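Local coordinates for hypothetical protein TM0486 (Thermotoga maritima, PDB 1VK8), which binds thiamin and probably takes part in the response of the cell to oxidative conditions, at residues C[95-98]-C[99-102]; C[39-42]-C[43-47]; C[73-76]-C[77-80]. One frame throughout, in Å; residues are numbered along the deposited sequence.

Interaction 1 (C[95-98]-C[99-102])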
loop_
_atom_site.group_PDB
_atom_site.type_symbol
_atom_site.label_atom_id
_atom_site.label_comp_id
_atom_site.label_asym_id
_atom_site.label_seq_id
_atom_site.Cartn_x
_atom_site.Cartn_y
_atom_site.Cartn_z
ATOM N N GLY C 95 20.239 -9.685 2.112
ATOM C CA GLY C 95 19.117 -10.269 2.818
ATOM C C GLY C 95 18.562 -9.444 3.961
ATOM O O GLY C 95 19.263 -8.650 4.580
ATOM N N ILE C 96 17.260 -9.612 4.203
ATOM C CA ILE C 96 16.574 -9.071 5.368
ATOM C C ILE C 96 15.514 -10.093 5.810
ATOM O O ILE C 96 14.917 -10.806 4.973
ATOM C CB ILE C 96 15.932 -7.682 5.061
ATOM C CG1 ILE C 96 15.373 -7.012 6.329
ATOM C CG2 ILE C 96 14.852 -7.791 4.004
ATOM C CD1 ILE C 96 16.425 -6.543 7.310
ATOM N N THR C 97 15.270 -10.150 7.109
ATOM C CA THR C 97 14.373 -11.147 7.691
ATOM C C THR C 97 13.336 -10.480 8.572
ATOM O O THR C 97 13.490 -9.322 8.958
ATOM C CB THR C 97 15.158 -12.134 8.585
ATOM O OG1 THR C 97 15.875 -11.412 9.590
ATOM C CG2 THR C 97 16.223 -12.863 7.803
ATOM N N ILE C 98 12.289 -11.240 8.899
ATOM C CA ILE C 98 11.263 -10.789 9.821
ATOM C C ILE C 98 11.892 -10.403 11.165
ATOM O O ILE C 98 11.631 -9.301 11.683
ATOM C CB ILE C 98 10.156 -11.887 9.961
ATOM C CG1 ILE C 98 9.331 -11.990 8.674
ATOM C CG2 ILE C 98 9.264 -11.582 11.158
ATOM C CD1 ILE C 98 8.366 -13.194 8.617
ATOM N N GLU C 99 12.754 -11.278 11.694
ATOM C CA GLU C 99 13.337 -11.113 13.024
ATOM C C GLU C 99 14.159 -9.842 13.095
ATOM O O GLU C 99 14.107 -9.128 14.079
ATOM C CB GLU C 99 14.190 -12.332 13.395
ATOM C CG GLU C 99 14.783 -12.324 14.795
ATOM C CD GLU C 99 15.716 -13.503 15.062
ATOM O OE1 GLU C 99 15.777 -14.444 14.230
ATOM O OE2 GLU C 99 16.392 -13.490 16.120
ATOM N N GLU C 100 14.876 -9.517 12.027
ATOM C CA GLU C 100 15.705 -8.309 12.017
ATOM C C GLU C 100 14.842 -7.059 12.152
ATOM O O GLU C 100 15.293 -6.044 12.652
ATOM C CB GLU C 100 16.549 -8.211 10.736
ATOM C CG GLU C 100 17.704 -9.192 10.702
ATOM C CD GLU C 100 18.431 -9.222 9.368
ATOM O OE1 GLU C 100 17.952 -9.888 8.438
ATOM O OE2 GLU C 100 19.499 -8.583 9.249
ATOM N N LYS C 101 13.599 -7.134 11.705
ATOM C CA LYS C 101 12.681 -6.001 11.788
ATOM C C LYS C 101 11.769 -5.964 13.030
ATOM O O LYS C 101 11.333 -4.890 13.436
ATOM C CB LYS C 101 11.850 -5.987 10.525
ATOM C CG LYS C 101 12.678 -5.964 9.251
ATOM C CD LYS C 101 11.890 -6.436 8.052
ATOM C CE LYS C 101 11.178 -5.279 7.449
ATOM N NZ LYS C 101 10.335 -5.809 6.429
ATOM N N VAL C 102 11.470 -7.095 13.656
ATOM C CA VAL C 102 10.509 -7.103 14.780
ATOM C C VAL C 102 11.023 -7.570 16.126
ATOM O O VAL C 102 10.346 -7.368 17.120
ATOM C CB VAL C 102 9.288 -8.030 14.513
ATOM C CG1 VAL C 102 8.628 -7.685 13.219
ATOM C CG2 VAL C 102 9.697 -9.506 14.563
HETATM O O HOH W 1 20.091 -7.644 6.982
#
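Thr97 turns its hydroxyl into the space between its own backbone N and carbonyl carbon (chi1 56°), while Glu100, with CG beside its backbone N (chi1 -73°), runs its chain back past the start of the helix. The two side chains therefore cross at roughly a right angle and meet at OG1. There the threonine hydroxyl does double duty: it accepts from Glu100 N across 3.2 Å between Glu100 N and Thr97 OG1, and it donates to the carboxylate, with Thr97 OG1 and Glu100 OE1 2.8 Å apart. The oxygen used is approached on its anti lone pair, the side turned from OE2. A water lies between Glu100 OE2 and Gly95 O, within hydrogen-bonding distance of both, so it extends the polar network toward the loop. Ile96 adds an apolar flank, its CD1 lying 3.8 Å from Glu100 CB and its CG1 3.9 Å from Lys101 CD. The aliphatic part of Lys101 suits this greasy side, while its amine continues to Thr17 and Asp90. Inside the first turn Ile98 O takes both Lys101 N and Val102 N, the latter at 3.0 Å, and the branched chains of Ile98 and Val102 lie side by side, CG2 to CG2 at 4.0 Å. Pro53 and Gly52 of the second subunit pack on this pair. Threonine with a glutamate three residues on is well suited to the first turn, where backbone N-H groups lack partners further back in the helix: Thr97 is the N-cap residue of helix 98-102, which follows the last strand, its hydroxyl taking the N-H of Glu100.

Interaction 2 (C[39-42]-C[43-47])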
loop_
_atom_site.group_PDB
_atom_site.type_symbol
_atom_site.label_atom_id
_atom_site.label_comp_id
_atom_site.label_asym_id
_atom_site.label_seq_id
_atom_site.Cartn_x
_atom_site.Cartn_y
_atom_site.Cartn_z
ATOM N N ILE C 39 -4.649 -17.325 3.118
ATOM C CA ILE C 39 -3.741 -17.650 4.233
ATOM C C ILE C 39 -3.361 -19.119 4.229
ATOM O O ILE C 39 -2.190 -19.442 4.350
ATOM C CB ILE C 39 -4.306 -17.171 5.595
ATOM C CG1 ILE C 39 -4.396 -15.644 5.584
ATOM C CG2 ILE C 39 -3.392 -17.644 6.767
ATOM C CD1 ILE C 39 -5.275 -15.065 6.640
ATOM N N GLU C 40 -4.335 -20.005 4.031
ATOM C CA GLU C 40 -4.068 -21.423 3.932
ATOM C C GLU C 40 -3.099 -21.739 2.791
ATOM O O GLU C 40 -2.175 -22.550 2.944
ATOM C CB GLU C 40 -5.398 -22.153 3.747
ATOM C CG GLU C 40 -5.324 -23.656 3.598
ATOM C CD GLU C 40 -6.715 -24.291 3.518
ATOM O OE1 GLU C 40 -7.575 -23.813 2.720
ATOM O OE2 GLU C 40 -6.944 -25.269 4.259
ATOM N N LYS C 41 -3.290 -21.102 1.642
ATOM C CA LYS C 41 -2.383 -21.320 0.525
ATOM C C LYS C 41 -0.968 -20.822 0.862
ATOM O O LYS C 41 0.014 -21.516 0.591
ATOM C CB LYS C 41 -2.918 -20.666 -0.757
ATOM C CG LYS C 41 -2.013 -20.815 -1.966
ATOM C CD LYS C 41 -1.834 -22.261 -2.391
ATOM C CE LYS C 41 -3.017 -22.810 -3.130
ATOM N NZ LYS C 41 -2.698 -24.105 -3.790
ATOM N N ILE C 42 -0.851 -19.612 1.401
ATOM C CA ILE C 42 0.467 -19.093 1.793
ATOM C C ILE C 42 1.215 -20.053 2.759
ATOM O O ILE C 42 2.423 -20.253 2.634
ATOM C CB ILE C 42 0.306 -17.678 2.404
ATOM C CG1 ILE C 42 -0.124 -16.680 1.324
ATOM C CG2 ILE C 42 1.602 -17.202 3.035
ATOM C CD1 ILE C 42 -0.670 -15.387 1.873
ATOM N N SER C 43 0.494 -20.676 3.687
ATOM C CA SER C 43 1.089 -21.573 4.698
ATOM C C SER C 43 1.658 -22.870 4.105
ATOM O O SER C 43 2.475 -23.538 4.738
ATOM C CB SER C 43 0.059 -21.908 5.765
ATOM O OG SER C 43 -0.848 -22.905 5.332
ATOM N N SER C 44 1.199 -23.221 2.902
ATOM C CA SER C 44 1.626 -24.435 2.199
ATOM C C SER C 44 2.955 -24.222 1.508
ATOM O O SER C 44 3.529 -25.168 1.000
ATOM C CB SER C 44 0.582 -24.840 1.137
ATOM O OG SER C 44 0.649 -23.967 0.010
ATOM N N TRP C 45 3.447 -22.992 1.468
ATOM C CA TRP C 45 4.678 -22.701 0.745
ATOM C C TRP C 45 5.905 -23.168 1.479
ATOM O O TRP C 45 6.970 -23.182 0.878
ATOM C CB TRP C 45 4.841 -21.200 0.463
ATOM C CG TRP C 45 3.760 -20.594 -0.415
ATOM C CD1 TRP C 45 2.795 -21.248 -1.110
ATOM C CD2 TRP C 45 3.577 -19.202 -0.674
ATOM N NE1 TRP C 45 2.004 -20.340 -1.770
ATOM C CE2 TRP C 45 2.458 -19.075 -1.511
ATOM C CE3 TRP C 45 4.252 -18.034 -0.270
ATOM C CZ2 TRP C 45 2.001 -17.835 -1.956
ATOM C CZ3 TRP C 45 3.797 -16.804 -0.711
ATOM C CH2 TRP C 45 2.685 -16.723 -1.550
ATOM N N GLY C 46 5.793 -23.437 2.788
ATOM C CA GLY C 46 6.919 -23.921 3.562
ATOM C C GLY C 46 7.828 -22.833 4.112
ATOM O O GLY C 46 8.824 -23.117 4.796
HETATM N N MSE C 47 7.511 -21.588 3.795
HETATM C CA MSE C 47 8.265 -20.427 4.287
HETATM C C MSE C 47 7.751 -19.922 5.578
HETATM O O MSE C 47 6.579 -20.086 5.896
HETATM C CB MSE C 47 8.198 -19.278 3.297
HETATM C CG MSE C 47 8.760 -19.661 2.007
HETATM SE SE MSE C 47 8.419 -18.140 0.720
HETATM C CE MSE C 47 9.317 -18.989 -0.656
HETATM O O HOH W 2 4.775 -20.759 4.015
#
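The indole of Trp45 lays one face over the backbone of Ile42 in the last turn of helix 31-43. Ile42 CA points at the five-membered ring in a CH-pi contact, 3.9 Å from its centroid and only 12° off the ring normal. Ile42 O also lies over a face of the ring, 3.3 Å from Trp45 CG. Beyond the pyrrole the two side chains cross at a slant, and Ile42 CG1 reaches the six-membered ring, 4.0 Å from Trp45 CH2. With CG beside its backbone N (chi1 -62°), Trp45 folds back along the helix instead of leading away from it; Val58 and Ile20 of the sheet lie against the same indole, in keeping with a large, mostly apolar ring at this place. The two serine hydroxyls bond to carbonyls of the last turn. Each holds its OG between backbone N and carbonyl carbon, and each donates to the carbonyl three residues back: Ser43 OG to Glu40 O at 2.8 Å, Ser44 OG to Lys41 O at 2.6 Å. The second lies in the carbonyl plane on a lone pair, whereas Ser44 N comes to the same oxygen from well above that plane, at 3.1 Å. Ile42 O receives Trp45 N and a water, which at 2.7 Å from Met47 O bridges the turn. Gly46 follows with positive phi, a conformation that glycine adopts easily. The chemistry implies an exit in which hydroxyls, a water and i to i+3 backbone bonds share the last carbonyl oxygens, while the indole packs over the Ile42 backbone.

Interaction 3 (C[73-76]-C[77-80])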
loop_
_atom_site.group_PDB
_atom_site.type_symbol
_atom_site.label_atom_id
_atom_site.label_comp_id
_atom_site.label_asym_id
_atom_site.label_seq_id
_atom_site.Cartn_x
_atom_site.Cartn_y
_atom_site.Cartn_z
ATOM N N ALA C 73 -2.609 -16.054 -7.098
ATOM C CA ALA C 73 -3.618 -15.298 -7.850
ATOM C C ALA C 73 -4.539 -16.232 -8.636
ATOM O O ALA C 73 -5.769 -16.074 -8.621
ATOM C CB ALA C 73 -2.959 -14.329 -8.754
ATOM N N ARG C 74 -3.952 -17.211 -9.325
ATOM C CA ARG C 74 -4.736 -18.168 -10.095
ATOM C C ARG C 74 -5.644 -18.936 -9.183
ATOM O O ARG C 74 -6.774 -19.197 -9.515
ATOM C CB ARG C 74 -3.842 -19.188 -10.822
ATOM C CG ARG C 74 -3.294 -18.805 -12.187
ATOM C CD ARG C 74 -3.621 -17.416 -12.691
ATOM N NE ARG C 74 -2.976 -17.157 -13.986
ATOM C CZ ARG C 74 -2.768 -15.950 -14.512
ATOM N NH1 ARG C 74 -3.139 -14.864 -13.857
ATOM N NH2 ARG C 74 -2.173 -15.827 -15.696
ATOM N N TYR C 75 -5.114 -19.341 -8.038
ATOM C CA TYR C 75 -5.859 -20.124 -7.066
ATOM C C TYR C 75 -7.071 -19.340 -6.566
ATOM O O TYR C 75 -8.171 -19.883 -6.458
ATOM C CB TYR C 75 -4.932 -20.475 -5.895
ATOM C CG TYR C 75 -5.610 -21.184 -4.770
ATOM C CD1 TYR C 75 -6.113 -22.473 -4.938
ATOM C CD2 TYR C 75 -5.747 -20.582 -3.529
ATOM C CE1 TYR C 75 -6.737 -23.119 -3.907
ATOM C CE2 TYR C 75 -6.354 -21.235 -2.495
ATOM C CZ TYR C 75 -6.854 -22.495 -2.694
ATOM O OH TYR C 75 -7.467 -23.128 -1.657
ATOM N N LEU C 76 -6.855 -18.067 -6.261
ATOM C CA LEU C 76 -7.894 -17.209 -5.686
ATOM C C LEU C 76 -9.027 -16.875 -6.639
ATOM O O LEU C 76 -10.147 -16.626 -6.194
ATOM C CB LEU C 76 -7.310 -15.908 -5.150
ATOM C CG LEU C 76 -6.389 -16.091 -3.927
ATOM C CD1 LEU C 76 -5.794 -14.760 -3.549
ATOM C CD2 LEU C 76 -7.151 -16.747 -2.792
ATOM N N GLU C 77 -8.774 -16.880 -7.939
ATOM C CA GLU C 77 -9.859 -16.570 -8.869
ATOM C C GLU C 77 -11.025 -17.551 -8.812
ATOM O O GLU C 77 -12.103 -17.192 -9.230
ATOM C CB GLU C 77 -9.409 -16.354 -10.321
ATOM C CG GLU C 77 -8.408 -17.312 -10.905
ATOM C CD GLU C 77 -8.248 -17.143 -12.412
ATOM O OE1 GLU C 77 -8.829 -16.190 -12.987
ATOM O OE2 GLU C 77 -7.541 -17.981 -13.022
ATOM N N GLN C 78 -10.824 -18.755 -8.286
ATOM C CA GLN C 78 -11.941 -19.675 -8.015
ATOM C C GLN C 78 -12.926 -19.093 -6.994
ATOM O O GLN C 78 -14.093 -19.429 -6.999
ATOM C CB GLN C 78 -11.485 -20.987 -7.378
ATOM C CG GLN C 78 -10.272 -21.696 -7.929
ATOM C CD GLN C 78 -9.749 -22.776 -6.955
ATOM O OE1 GLN C 78 -10.513 -23.339 -6.157
ATOM N NE2 GLN C 78 -8.461 -23.064 -7.033
ATOM N N PHE C 79 -12.422 -18.308 -6.056
ATOM C CA PHE C 79 -13.202 -17.820 -4.914
ATOM C C PHE C 79 -13.720 -16.381 -5.068
ATOM O O PHE C 79 -14.680 -15.962 -4.388
ATOM C CB PHE C 79 -12.358 -17.938 -3.661
ATOM C CG PHE C 79 -11.777 -19.307 -3.461
ATOM C CD1 PHE C 79 -12.616 -20.408 -3.309
ATOM C CD2 PHE C 79 -10.395 -19.501 -3.443
ATOM C CE1 PHE C 79 -12.089 -21.676 -3.137
ATOM C CE2 PHE C 79 -9.863 -20.747 -3.273
ATOM C CZ PHE C 79 -10.706 -21.853 -3.116
ATOM N N ALA C 80 -13.103 -15.641 -5.985
ATOM C CA ALA C 80 -13.439 -14.251 -6.201
ATOM C C ALA C 80 -13.016 -13.887 -7.614
ATOM O O ALA C 80 -11.860 -14.015 -7.976
ATOM C CB ALA C 80 -12.735 -13.389 -5.205
#
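Ala73 O begins the C-terminal end of helix 62-76, the second helix of a ferredoxin-like alpha/beta fold, by accepting Glu77 N at 3.2 Å, an i to i+4 helical bond. Alanine fits a buried place pressed against Phe62 of the third subunit. Arg74 next runs beside Glu77, the two side chains pointing the same way, with Arg74 CD 4.0 Å from Glu77 OE2. Their charged groups do not touch, Arg74 NE and Glu77 OE2 being 4.7 Å apart, so any attraction is probably modest; the guanidinium is directed to the third subunit, where Tyr91 and two glutamates offer weak partners. Tyr75 then carries the main side-chain contact. Its CG stands anti to the backbone N (chi1 175°), which leads the ring back over the exit from the helix. The amide of Gln78 comes close to that ring, NE2 3.2 Å from Tyr75 CD1, its plane nearly perpendicular to the ring at 85°. Lys41 of helix 31-43 forms a cation-pi contact with the same tyrosine, and an aromatic residue suits a place that receives both a cation and an edge. Leu76, buried against Ala38 and Val22, closes the segment: its carbonyl O binds Phe79 N at 2.8 Å and Ala80 N more weakly, turning the chain toward strand 82-92. That turn delivers Phe79 edge-on to Tyr75 in a T-shaped stack, ring centroids 5.2 Å apart and planes at 77°. The touching atom is Phe79 CE2, which stands over the rim of the tyrosine face, 3.5 Å from Tyr75 CZ.

Overall arrangement
From the N terminus the three contacts come in series, each closing only a single local turn; none contains or crosses another. Interaction 2 comes first, where helix 31-43 gives way to strand 48-51. Interaction 3 follows at the matching exit of helix 62-76 into strand 82-92. The two touch, Lys41 CE lying 3.5 Å from Tyr75 CG, and so join the ends of both helices that pack on one face of the sheet. Interaction 1 comes last, opening helix 98-102 beyond strand 82-92; its centre is about 30 Å from that of interaction 3, on the opposite side of the chain's centre.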